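Local coordinates for pyrrolidone-carboxylate peptidase (Deinococcus radiodurans R1, PDB 5Z48), which probably removes N-terminal pyroglutamyl (5-oxoprolyl) groups from peptides as a cytoplasmic thiol peptidase of the C15 family, at residues His17-Pro21 with Ser22-Ala26; Pro46-Pro49 with His50-Gly53; Pro173-Ala176 with Ala177-Leu180; Leu192-Ser195 with Glu196-Ala200; Ala200-Val203 with Ala204-Ile208. All blocks are in the same frame, centred on the assembly; numbering follows the deposited sequence.

Interaction 1: residues His17-Pro21 with Ser22-Ala26; sequences HPDNP and SAQAA. With PCA (pyroglutamic acid), chain I.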
loop_
_atom_site.group_PDB
_atom_site.type_symbol
_atom_site.label_atom_id
_atom_site.label_comp_id
_atom_site.label_asym_id
_atom_site.label_seq_id
_atom_site.Cartn_x
_atom_site.Cartn_y
_atom_site.Cartn_z
ATOM N N HIS B 17 -12.321 -6.962 15.100
ATOM C CA HIS B 17 -11.593 -8.226 14.975
ATOM C C HIS B 17 -12.207 -9.283 15.893
ATOM O O HIS B 17 -12.371 -9.032 17.102
ATOM C CB HIS B 17 -10.103 -8.025 15.319
ATOM C CG HIS B 17 -9.468 -6.876 14.584
ATOM N ND1 HIS B 17 -9.441 -6.794 13.205
ATOM C CD2 HIS B 17 -8.847 -5.764 15.040
ATOM C CE1 HIS B 17 -8.821 -5.680 12.845
ATOM N NE2 HIS B 17 -8.440 -5.045 13.943
ATOM N N PRO B 18 -12.524 -10.472 15.373
ATOM C CA PRO B 18 -13.150 -11.525 16.200
ATOM C C PRO B 18 -12.160 -12.336 17.007
ATOM O O PRO B 18 -12.572 -13.122 17.872
ATOM C CB PRO B 18 -13.848 -12.413 15.166
ATOM C CG PRO B 18 -13.023 -12.227 13.881
ATOM C CD PRO B 18 -12.536 -10.788 13.927
ATOM N N ASP B 19 -10.878 -12.179 16.723
ATOM C CA ASP B 19 -9.814 -12.959 17.318
ATOM C C ASP B 19 -8.617 -12.033 17.463
ATOM O O ASP B 19 -8.540 -10.984 16.808
ATOM C CB ASP B 19 -9.478 -14.179 16.433
ATOM C CG ASP B 19 -8.588 -15.180 17.141
ATOM O OD1 ASP B 19 -8.706 -15.309 18.383
ATOM O OD2 ASP B 19 -7.768 -15.839 16.476
ATOM N N ASN B 20 -7.690 -12.389 18.346
ATOM C CA ASN B 20 -6.431 -11.641 18.451
ATOM C C ASN B 20 -5.303 -12.663 18.413
ATOM O O ASN B 20 -5.196 -13.489 19.349
ATOM C CB ASN B 20 -6.377 -10.781 19.719
ATOM C CG ASN B 20 -5.252 -9.791 19.670
ATOM O OD1 ASN B 20 -4.149 -10.131 19.256
ATOM N ND2 ASN B 20 -5.507 -8.566 20.126
ATOM N N PRO B 21 -4.482 -12.682 17.354
ATOM C CA PRO B 21 -3.400 -13.683 17.269
ATOM C C PRO B 21 -2.397 -13.569 18.406
ATOM O O PRO B 21 -1.720 -14.556 18.690
ATOM C CB PRO B 21 -2.743 -13.420 15.909
ATOM C CG PRO B 21 -3.345 -12.122 15.387
ATOM C CD PRO B 21 -4.607 -11.854 16.128
ATOM N N SER B 22 -2.257 -12.405 19.037
ATOM C CA SER B 22 -1.339 -12.313 20.181
ATOM C C SER B 22 -1.894 -13.070 21.373
ATOM O O SER B 22 -1.145 -13.731 22.105
ATOM C CB SER B 22 -1.044 -10.825 20.511
ATOM O OG SER B 22 -2.158 -10.139 21.084
ATOM N N ALA B 23 -3.216 -13.045 21.570
ATOM C CA ALA B 23 -3.807 -13.880 22.610
ATOM C C ALA B 23 -3.578 -15.355 22.335
ATOM O O ALA B 23 -3.286 -16.132 23.264
ATOM C CB ALA B 23 -5.301 -13.608 22.721
ATOM N N GLN B 24 -3.790 -15.778 21.089
ATOM C CA GLN B 24 -3.617 -17.199 20.774
ATOM C C GLN B 24 -2.191 -17.651 21.026
ATOM O O GLN B 24 -1.965 -18.761 21.514
ATOM C CB GLN B 24 -3.991 -17.448 19.311
ATOM C CG GLN B 24 -5.419 -17.110 18.972
ATOM C CD GLN B 24 -6.362 -18.164 19.422
ATOM O OE1 GLN B 24 -5.936 -19.244 19.885
ATOM N NE2 GLN B 24 -7.669 -17.877 19.330
ATOM N N ALA B 25 -1.212 -16.840 20.621
ATOM C CA ALA B 25 0.179 -17.235 20.816
ATOM C C ALA B 25 0.532 -17.291 22.299
ATOM O O ALA B 25 1.234 -18.220 22.724
ATOM C CB ALA B 25 1.089 -16.262 20.076
ATOM N N ALA B 26 0.104 -16.288 23.077
ATOM C CA ALA B 26 0.400 -16.331 24.511
ATOM C C ALA B 26 -0.214 -17.569 25.139
ATOM O O ALA B 26 0.418 -18.250 25.970
ATOM C CB ALA B 26 -0.110 -15.059 25.211
HETATM N N PCA I . -3.297 -4.187 18.943
HETATM C CA PCA I . -3.689 -2.845 19.359
HETATM C CB PCA I . -4.296 -2.953 20.768
HETATM C CG PCA I . -4.404 -4.438 21.120
HETATM C CD PCA I . -3.705 -5.112 19.967
HETATM O OE PCA I . -3.534 -6.335 19.934
HETATM C C PCA I . -2.488 -1.885 19.247
HETATM O O PCA I . -2.324 -0.922 20.003
HETATM O OXT PCA I . -1.593 -2.088 18.378
#

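Interaction 2: residues Pro46-Pro49 with His50-Gly53; sequences PVEP and HAAG. With PCA (pyroglutamic acid), chain I.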
loop_
_atom_site.group_PDB
_atom_site.type_symbol
_atom_site.label_atom_id
_atom_site.label_comp_id
_atom_site.label_asym_id
_atom_site.label_seq_id
_atom_site.Cartn_x
_atom_site.Cartn_y
_atom_site.Cartn_z
ATOM N N PRO B 46 -6.471 -6.741 28.840
ATOM C CA PRO B 46 -7.596 -6.102 28.157
ATOM C C PRO B 46 -7.110 -4.953 27.278
ATOM O O PRO B 46 -6.066 -4.343 27.525
ATOM C CB PRO B 46 -8.449 -5.573 29.311
ATOM C CG PRO B 46 -7.379 -5.226 30.372
ATOM C CD PRO B 46 -6.343 -6.328 30.242
ATOM N N VAL B 47 -7.901 -4.642 26.239
ATOM C CA VAL B 47 -7.568 -3.515 25.345
ATOM C C VAL B 47 -8.209 -2.262 25.920
ATOM O O VAL B 47 -9.198 -1.736 25.394
ATOM C CB VAL B 47 -8.009 -3.784 23.899
ATOM C CG1 VAL B 47 -7.476 -2.697 22.986
ATOM C CG2 VAL B 47 -7.396 -5.075 23.421
ATOM N N GLU B 48 -7.659 -1.791 27.028
ATOM C CA GLU B 48 -8.155 -0.619 27.726
ATOM C C GLU B 48 -7.003 -0.232 28.638
ATOM O O GLU B 48 -6.560 -1.092 29.429
ATOM C CB GLU B 48 -9.428 -0.942 28.527
ATOM C CG GLU B 48 -10.136 0.298 29.118
ATOM C CD GLU B 48 -9.407 0.800 30.350
ATOM O OE1 GLU B 48 -8.903 1.942 30.313
ATOM O OE2 GLU B 48 -9.314 0.021 31.342
ATOM N N PRO B 49 -6.467 0.995 28.541
ATOM C CA PRO B 49 -5.156 1.268 29.172
ATOM C C PRO B 49 -5.144 1.224 30.685
ATOM O O PRO B 49 -4.160 0.731 31.248
ATOM C CB PRO B 49 -4.787 2.674 28.672
ATOM C CG PRO B 49 -6.138 3.280 28.268
ATOM C CD PRO B 49 -6.925 2.132 27.714
ATOM N N HIS B 50 -6.185 1.709 31.359
ATOM C CA HIS B 50 -6.142 1.714 32.821
ATOM C C HIS B 50 -6.084 0.295 33.355
ATOM O O HIS B 50 -5.225 -0.035 34.187
ATOM C CB HIS B 50 -7.335 2.468 33.377
ATOM C CG HIS B 50 -7.343 3.902 32.960
ATOM N ND1 HIS B 50 -6.248 4.721 33.135
ATOM C CD2 HIS B 50 -8.272 4.645 32.313
ATOM C CE1 HIS B 50 -6.520 5.923 32.657
ATOM N NE2 HIS B 50 -7.742 5.906 32.156
ATOM N N ALA B 51 -6.949 -0.578 32.845
ATOM C CA ALA B 51 -6.957 -1.949 33.350
ATOM C C ALA B 51 -5.726 -2.719 32.880
ATOM O O ALA B 51 -5.190 -3.560 33.618
ATOM C CB ALA B 51 -8.240 -2.667 32.930
ATOM N N ALA B 52 -5.270 -2.459 31.645
ATOM C CA ALA B 52 -4.078 -3.147 31.159
ATOM C C ALA B 52 -2.851 -2.748 31.977
ATOM O O ALA B 52 -2.040 -3.612 32.339
ATOM C CB ALA B 52 -3.866 -2.865 29.670
ATOM N N GLY B 53 -2.715 -1.458 32.310
ATOM C CA GLY B 53 -1.606 -1.038 33.145
ATOM C C GLY B 53 -1.643 -1.657 34.531
ATOM O O GLY B 53 -0.599 -2.076 35.054
HETATM N N PCA I . -3.297 -4.187 18.943
HETATM C CA PCA I . -3.689 -2.845 19.359
HETATM C CB PCA I . -4.296 -2.953 20.768
HETATM C CG PCA I . -4.404 -4.438 21.120
HETATM C CD PCA I . -3.705 -5.112 19.967
HETATM O OE PCA I . -3.534 -6.335 19.934
HETATM C C PCA I . -2.488 -1.885 19.247
HETATM O O PCA I . -2.324 -0.922 20.003
HETATM O OXT PCA I . -1.593 -2.088 18.378
#

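Interaction 3: residues Pro173-Ala176 with Ala177-Leu180; sequences PANA and AVAL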
loop_
_atom_site.group_PDB
_atom_site.type_symbol
_atom_site.label_atom_id
_atom_site.label_comp_id
_atom_site.label_asym_id
_atom_site.label_seq_id
_atom_site.Cartn_x
_atom_site.Cartn_y
_atom_site.Cartn_z
ATOM N N PRO B 173 1.177 -9.842 12.588
ATOM C CA PRO B 173 0.111 -9.649 11.592
ATOM C C PRO B 173 -1.216 -10.271 12.002
ATOM O O PRO B 173 -1.302 -11.094 12.919
ATOM C CB PRO B 173 0.655 -10.403 10.351
ATOM C CG PRO B 173 2.160 -10.287 10.477
ATOM C CD PRO B 173 2.385 -10.488 12.016
ATOM N N ALA B 174 -2.247 -9.954 11.205
ATOM C CA ALA B 174 -3.506 -10.688 11.263
ATOM C C ALA B 174 -3.245 -12.181 11.087
ATOM O O ALA B 174 -2.348 -12.568 10.345
ATOM C CB ALA B 174 -4.428 -10.208 10.128
ATOM N N ASN B 175 -4.031 -13.019 11.775
ATOM C CA ASN B 175 -4.104 -14.418 11.391
ATOM C C ASN B 175 -5.272 -14.607 10.420
ATOM O O ASN B 175 -5.898 -13.632 9.977
ATOM C CB ASN B 175 -4.208 -15.305 12.631
ATOM C CG ASN B 175 -5.489 -15.035 13.454
ATOM O OD1 ASN B 175 -6.403 -14.330 13.027
ATOM N ND2 ASN B 175 -5.543 -15.608 14.672
ATOM N N ALA B 176 -5.588 -15.868 10.057
ATOM C CA ALA B 176 -6.660 -16.083 9.088
ATOM C C ALA B 176 -7.992 -15.556 9.607
ATOM O O ALA B 176 -8.772 -14.968 8.842
ATOM C CB ALA B 176 -6.786 -17.571 8.735
ATOM N N ALA B 177 -8.286 -15.776 10.904
ATOM C CA ALA B 177 -9.578 -15.361 11.441
ATOM C C ALA B 177 -9.770 -13.861 11.308
ATOM O O ALA B 177 -10.870 -13.397 10.946
ATOM C CB ALA B 177 -9.708 -15.809 12.900
ATOM N N VAL B 178 -8.710 -13.095 11.597
ATOM C CA VAL B 178 -8.762 -11.643 11.461
ATOM C C VAL B 178 -8.975 -11.258 10.003
ATOM O O VAL B 178 -9.821 -10.411 9.684
ATOM C CB VAL B 178 -7.490 -10.989 12.048
ATOM C CG1 VAL B 178 -7.443 -9.498 11.722
ATOM C CG2 VAL B 178 -7.467 -11.154 13.570
ATOM N N ALA B 179 -8.234 -11.896 9.086
ATOM C CA ALA B 179 -8.349 -11.521 7.674
ATOM C C ALA B 179 -9.719 -11.895 7.098
ATOM O O ALA B 179 -10.252 -11.184 6.231
ATOM C CB ALA B 179 -7.213 -12.190 6.864
ATOM N N LEU B 180 -10.307 -13.026 7.542
ATOM C CA LEU B 180 -11.599 -13.491 7.019
ATOM C C LEU B 180 -12.774 -12.580 7.401
ATOM O O LEU B 180 -13.807 -12.587 6.711
ATOM C CB LEU B 180 -11.895 -14.906 7.515
ATOM C CG LEU B 180 -10.994 -15.954 6.848
ATOM C CD1 LEU B 180 -11.045 -17.272 7.660
ATOM C CD2 LEU B 180 -11.427 -16.225 5.397
#

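Interaction 4: residues Leu192-Ser195 with Glu196-Ala200; sequences LPQS and EITRA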
loop_
_atom_site.group_PDB
_atom_site.type_symbol
_atom_site.label_atom_id
_atom_site.label_comp_id
_atom_site.label_asym_id
_atom_site.label_seq_id
_atom_site.Cartn_x
_atom_site.Cartn_y
_atom_site.Cartn_z
ATOM N N LEU B 192 -0.977 -14.179 8.369
ATOM C CA LEU B 192 -0.151 -15.378 8.519
ATOM C C LEU B 192 -0.987 -16.421 9.235
ATOM O O LEU B 192 -1.783 -16.063 10.106
ATOM C CB LEU B 192 1.120 -15.124 9.350
ATOM C CG LEU B 192 2.049 -14.168 8.656
ATOM C CD1 LEU B 192 3.156 -13.832 9.640
ATOM C CD2 LEU B 192 2.598 -14.784 7.386
ATOM N N PRO B 193 -0.848 -17.703 8.905
ATOM C CA PRO B 193 -1.517 -18.714 9.731
ATOM C C PRO B 193 -1.075 -18.564 11.173
ATOM O O PRO B 193 0.079 -18.209 11.455
ATOM C CB PRO B 193 -1.028 -20.049 9.152
ATOM C CG PRO B 193 -0.642 -19.679 7.682
ATOM C CD PRO B 193 -0.022 -18.321 7.855
ATOM N N GLN B 194 -1.986 -18.890 12.100
ATOM C CA GLN B 194 -1.644 -18.733 13.509
ATOM C C GLN B 194 -0.378 -19.512 13.880
ATOM O O GLN B 194 0.413 -19.055 14.712
ATOM C CB GLN B 194 -2.823 -19.157 14.403
ATOM C CG GLN B 194 -2.499 -18.986 15.886
ATOM C CD GLN B 194 -2.326 -17.515 16.243
ATOM O OE1 GLN B 194 -3.157 -16.690 15.878
ATOM N NE2 GLN B 194 -1.239 -17.189 16.963
ATOM N N SER B 195 -0.168 -20.698 13.280
ATOM C CA SER B 195 1.012 -21.479 13.666
ATOM C C SER B 195 2.313 -20.768 13.312
ATOM O O SER B 195 3.301 -20.912 14.031
ATOM C CB SER B 195 0.991 -22.856 13.017
ATOM O OG SER B 195 0.859 -22.818 11.596
ATOM N N GLU B 196 2.329 -19.994 12.230
ATOM C CA GLU B 196 3.512 -19.188 11.904
ATOM C C GLU B 196 3.721 -18.064 12.913
ATOM O O GLU B 196 4.852 -17.795 13.324
ATOM C CB GLU B 196 3.344 -18.656 10.478
ATOM C CG GLU B 196 4.444 -17.633 10.036
ATOM C CD GLU B 196 5.762 -18.269 9.638
ATOM O OE1 GLU B 196 5.961 -19.500 9.872
ATOM O OE2 GLU B 196 6.610 -17.578 8.991
ATOM N N ILE B 197 2.637 -17.384 13.305
ATOM C CA ILE B 197 2.717 -16.310 14.305
ATOM C C ILE B 197 3.225 -16.855 15.628
ATOM O O ILE B 197 4.151 -16.296 16.237
ATOM C CB ILE B 197 1.346 -15.631 14.457
ATOM C CG1 ILE B 197 0.971 -14.916 13.154
ATOM C CG2 ILE B 197 1.357 -14.636 15.623
ATOM C CD1 ILE B 197 -0.506 -14.423 13.109
ATOM N N THR B 198 2.604 -17.933 16.118
ATOM C CA THR B 198 3.056 -18.514 17.386
ATOM C C THR B 198 4.529 -18.910 17.321
ATOM O O THR B 198 5.275 -18.695 18.291
ATOM C CB THR B 198 2.174 -19.725 17.740
ATOM O OG1 THR B 198 0.836 -19.265 17.946
ATOM C CG2 THR B 198 2.638 -20.447 19.017
ATOM N N ARG B 199 4.947 -19.540 16.232
ATOM C CA ARG B 199 6.349 -19.909 16.079
ATOM C C ARG B 199 7.248 -18.678 16.120
ATOM O O ARG B 199 8.333 -18.720 16.718
ATOM C CB ARG B 199 6.550 -20.676 14.775
ATOM C CG ARG B 199 7.947 -21.305 14.697
ATOM C CD ARG B 199 8.050 -22.245 13.514
ATOM N NE ARG B 199 7.845 -21.573 12.219
ATOM C CZ ARG B 199 8.842 -21.162 11.420
ATOM N NH1 ARG B 199 10.124 -21.356 11.751
ATOM N NH2 ARG B 199 8.575 -20.590 10.245
ATOM N N ALA B 200 6.819 -17.559 15.508
ATOM C CA ALA B 200 7.628 -16.338 15.554
ATOM C C ALA B 200 7.784 -15.837 16.979
ATOM O O ALA B 200 8.863 -15.383 17.379
ATOM C CB ALA B 200 6.996 -15.248 14.659
#

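Interaction 5: residues Ala200-Val203 with Ala204-Ile208; sequences AVRV and AAEAI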
loop_
_atom_site.group_PDB
_atom_site.type_symbol
_atom_site.label_atom_id
_atom_site.label_comp_id
_atom_site.label_asym_id
_atom_site.label_seq_id
_atom_site.Cartn_x
_atom_site.Cartn_y
_atom_site.Cartn_z
ATOM N N ALA B 200 6.819 -17.559 15.508
ATOM C CA ALA B 200 7.628 -16.338 15.554
ATOM C C ALA B 200 7.784 -15.837 16.979
ATOM O O ALA B 200 8.863 -15.383 17.379
ATOM C CB ALA B 200 6.996 -15.248 14.659
ATOM N N VAL B 201 6.705 -15.882 17.757
ATOM C CA VAL B 201 6.787 -15.442 19.154
ATOM C C VAL B 201 7.716 -16.366 19.937
ATOM O O VAL B 201 8.539 -15.901 20.746
ATOM C CB VAL B 201 5.371 -15.374 19.763
ATOM C CG1 VAL B 201 5.409 -14.993 21.242
ATOM C CG2 VAL B 201 4.553 -14.343 18.982
ATOM N N ARG B 202 7.608 -17.670 19.700
ATOM C CA ARG B 202 8.452 -18.666 20.371
ATOM C C ARG B 202 9.928 -18.430 20.058
ATOM O O ARG B 202 10.777 -18.429 20.958
ATOM C CB ARG B 202 8.050 -20.072 19.928
ATOM C CG ARG B 202 8.899 -21.144 20.641
ATOM C CD ARG B 202 8.594 -22.554 20.202
ATOM N NE ARG B 202 9.468 -23.518 20.886
ATOM C CZ ARG B 202 9.115 -24.766 21.197
ATOM N NH1 ARG B 202 7.892 -25.199 20.903
ATOM N NH2 ARG B 202 9.976 -25.583 21.816
ATOM N N VAL B 203 10.251 -18.216 18.780
ATOM C CA VAL B 203 11.639 -17.983 18.380
ATOM C C VAL B 203 12.188 -16.710 19.028
ATOM O O VAL B 203 13.347 -16.683 19.486
ATOM C CB VAL B 203 11.738 -17.971 16.834
ATOM C CG1 VAL B 203 13.126 -17.529 16.322
ATOM C CG2 VAL B 203 11.470 -19.369 16.326
ATOM N N ALA B 204 11.368 -15.658 19.108
ATOM C CA ALA B 204 11.794 -14.442 19.799
ATOM C C ALA B 204 12.052 -14.718 21.263
ATOM O O ALA B 204 13.061 -14.254 21.806
ATOM C CB ALA B 204 10.759 -13.320 19.621
ATOM N N ALA B 205 11.135 -15.461 21.920
ATOM C CA ALA B 205 11.311 -15.793 23.342
ATOM C C ALA B 205 12.613 -16.556 23.569
ATOM O O ALA B 205 13.370 -16.263 24.513
ATOM C CB ALA B 205 10.130 -16.623 23.825
ATOM N N GLU B 206 12.909 -17.513 22.686
ATOM C CA GLU B 206 14.118 -18.319 22.824
ATOM C C GLU B 206 15.367 -17.461 22.651
ATOM O O GLU B 206 16.365 -17.651 23.370
ATOM C CB GLU B 206 14.085 -19.471 21.795
ATOM C CG GLU B 206 12.928 -20.458 22.016
ATOM C CD GLU B 206 12.725 -21.505 20.907
ATOM O OE1 GLU B 206 13.214 -21.291 19.777
ATOM O OE2 GLU B 206 12.065 -22.540 21.185
ATOM N N ALA B 207 15.325 -16.509 21.722
ATOM C CA ALA B 207 16.499 -15.657 21.512
ATOM C C ALA B 207 16.720 -14.725 22.708
ATOM O O ALA B 207 17.867 -14.486 23.111
ATOM C CB ALA B 207 16.377 -14.840 20.222
ATOM N N ILE B 208 15.633 -14.198 23.276
ATOM C CA ILE B 208 15.756 -13.292 24.415
ATOM C C ILE B 208 16.407 -14.014 25.589
ATOM O O ILE B 208 17.341 -13.510 26.225
ATOM C CB ILE B 208 14.372 -12.740 24.809
ATOM C CG1 ILE B 208 13.845 -11.765 23.736
ATOM C CG2 ILE B 208 14.473 -12.060 26.173
ATOM C CD1 ILE B 208 12.303 -11.585 23.774
#

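Interaction 1: residues His17-Pro21 with Ser22-Ala26
Asn-20 and Ser-22 meet at the start of helix 21-29, where Asn-20 is the N-cap and is one of the residues lining the pyroglutamate pocket. Its OD1 takes two bonds from the same serine: Ser-22 OG lies 2.7 Å from Asn-20 OD1, well above the carbonyl plane, while Ser-22 N, 3.0 Å from Asn-20 OD1, comes in tilted only 18° from that plane. Ser-22 OG also accepts from Phe-11 N at the end of strand 5-11, which ties the cap to the sheet.

With OD1 committed to the helix, the amide is probably held against flipping, and ND2 is turned to the ligand as a donor. Asn-20 ND2 reaches PCA OE at 3.0 Å in a nearly straight bond (170°), and it also donates to Glu-12 O. Replacing Asn-20 by an alanine would probably leave the lactam oxygen without this donor and the first turn of the helix without its cap.

Pro-21, the first residue of the helix, packs its ring against Leu-73 and Val-178, and its O accepts the helical bond from Ala-25 N. Gln-24 bends at chi2, about CB-CG, and comes back toward the loop. The carboxylate of Asp-19 stands 65° from the amide plane there, and Gln-24 NE2 donates to the syn side of Asp-19 OD1 at 2.9 Å.

Interaction 2: residues Pro46-Pro49 with His50-Gly53
Glu-48 is the N-cap of helix 49-63 and caps it with both oxygens of its carboxylate, one for each of two backbone N-H groups in the first turn. His-50 N lies 2.9 Å from Glu-48 OE1, and Ala-51 N is at the same 2.9 Å from Glu-48 OE2. Both donors come from above the carboxylate plane, so the flat group lies across the N-terminus rather than pointing edge-on at it. The reach depends on the side chain folding back: CG is anti to the backbone N (chi1 -171°), and the bend at chi2 then turns the carboxylate toward the helix. Here the carboxylate probably also gains from the helix dipole.

Around this grip the backbone takes up the regular pattern, Glu-48 O accepting from Ala-52 N and Pro-49 O from Gly-53 N. The imidazole of His-50 leans beside the carboxylate, its plane 42° from it, with CD2 3.4 Å from Glu-48 OE1. Pro-46 packs on the same turn, its CG 3.7 Å from Ala-51 CB.

Further out, Val-47 centres an inverse gamma turn and points its side chain away from the helix, into the ligand pocket beside Phe-14 and Val-145. Its two methyls lie against the ring methylene carbons of the bound pyroglutamate, Val-47 CG2 coming to 3.8 Å from PCA CG and Val-47 CG1 to 3.9 Å from PCA CB.

Interaction 3: residues Pro173-Ala176 with Ala177-Leu180
Ala-174 CB presses on Val-178 CG1 at 3.5 Å, closer than methyl carbons usually pack. CG1 is there because it stands anti to the backbone N of Val-178 (chi1 171°), which swings this branch back toward the residue four earlier. The backbone of Ala-174 is hydrogen-bonded to Leu-192, which joins the loop to the entry of helix 194-211.

Asn-175 comes next, as N-cap of the short helix 176-180. Its CG sits between the backbone N and the carbonyl carbon (chi1 62°), a torsion that folds OD1 over the first turn, where Val-178 N donates to Asn-175 OD1 at 3.0 Å and an angle of 164°. Asn-175 O takes the N-H of Ala-179. ND2 bridges two neighbours, giving one hydrogen to Gln-194 OE1 and one to Asp-19 OD2, so every polar atom of this buried amide has a partner.

Ala-176 begins the helix proper, its O accepting from Leu-180 N at 2.8 Å. The side chain of Leu-180 lies back across that carbonyl, with CG 3.1 Å from Ala-176 O. Glu-132 of the second subunit packs on Ala-176 and Ile-133 of the second subunit on Leu-180, whose O accepts from Arg-129 NH1 of that subunit.

Interaction 4: residues Leu192-Ser195 with Glu196-Ala200
Gln-194 starts with CG anti to its own N (chi1 -179°) and then bends at chi2 (66°), which lays its amide along the helix toward Thr-198. The hydroxyl of Thr-198 stands beside its backbone N and meets that amide: Gln-194 NE2 donates to Thr-198 OG1 at 3.1 Å, the oxygen lying in the amide plane. Gln-194 NE2 also gives to Pro-21 O, OE1 accepts from Asn-175 ND2, and Thr-198 OG1 is hydrogen-bonded to Glu-28 OE2. Putting a leucine in place of Gln-194 would probably leave Thr-198 OG1, Pro-21 O and Asn-175 ND2 each without this amide as a partner and weaken the tie between the helix starts.

Leu-192 CB packs on Ile-197 CG1 at 3.8 Å, and Leu-192 CD1 touches Glu-196 CG at 4.0 Å. Beyond CG, the carboxylate of Glu-196 leads away from 192-195, its OE1 held by Arg-199 NH2 in a salt bridge of 2.9 Å, its OE2 hydrogen-bonded to Tyr-191 OH of the second subunit.

Pro-193 O takes Ile-197 N at 3.3 Å, with a weak bond from Glu-196 N. This is the first turn of helix 194-211 with a proline at the N-cap position, set against the subunit interface.

Interaction 5: residues Ala200-Val203 with Ala204-Ile208
Arg-202 and Glu-206 face each other one turn apart on the exposed side of helix 194-211, and their charged ends carry the polar part of this contact. Arg-202 NE donates to Glu-206 OE2 at 2.8 Å, with the oxygen at the edge of the guanidinium and only 6° from its plane. Seen from the glutamate the approach is different: the nitrogen comes from above the carboxylate plane, and the two flat groups stand 80° apart. This is a single-point salt bridge, not the side-by-side pairing in which two nitrogens meet two oxygens; Arg-202 NH2 stays 3.7 Å from Glu-206 OE2. The arginine is extended from CG to NE, while CG of Glu-206 lies beside its backbone N (chi1 -63°), directing the acid back toward the preceding turn. In doing so Glu-206 CG passes 3.1 Å from Arg-202 O, the carbonyl that also accepts Glu-206 N.

The packed side is built of alanines and branched aliphatic residues. Ala-204 and Val-203 lie against helix 121-130, on Ile-124 and Trp-128 respectively, with Ala-207 on Ala-127. Val-201 turns to Ala-25 and Leu-29 of helix 21-29 and to Leu-8 of strand 5-11. Ile-208 reaches Leu-69 in strand 67-73 and Leu-6. Between these faces the backbone bonds run unbroken, from Ala-204 N to Ala-200 O at 3.1 Å and on to Ala-207 N with Val-203 O at 3.0 Å. What results is an amphipathic alpha helix with an i to i+4 salt bridge outside and its apolar face packed on helices 121-130 and 21-29 and the sheet of an alpha/beta fold.

Overall arrangement
Interactions 1 to 4 each cover the start of a helix, yet the caps differ: asparagine in interactions 1 and 3, a glutamate using both oxygens in interaction 2, and in interaction 4 a proline, with no side-chain cap. Interactions 1 and 2 approach pyroglutamate from separate loops, one with a polar donor, the other with valine methyls, and do not touch. Interactions 1, 3 and 4 mesh through side-chain amides, the buried Asn-175 joining Asp-19 to Gln-194. Interactions 3 and 4 also reach the second subunit, whereas no other chain touches 1, 2 or 5. Interaction 5 continues helix 194-211 from the shared Ala-200, with an exposed salt bridge on one side and apolar packing on the other.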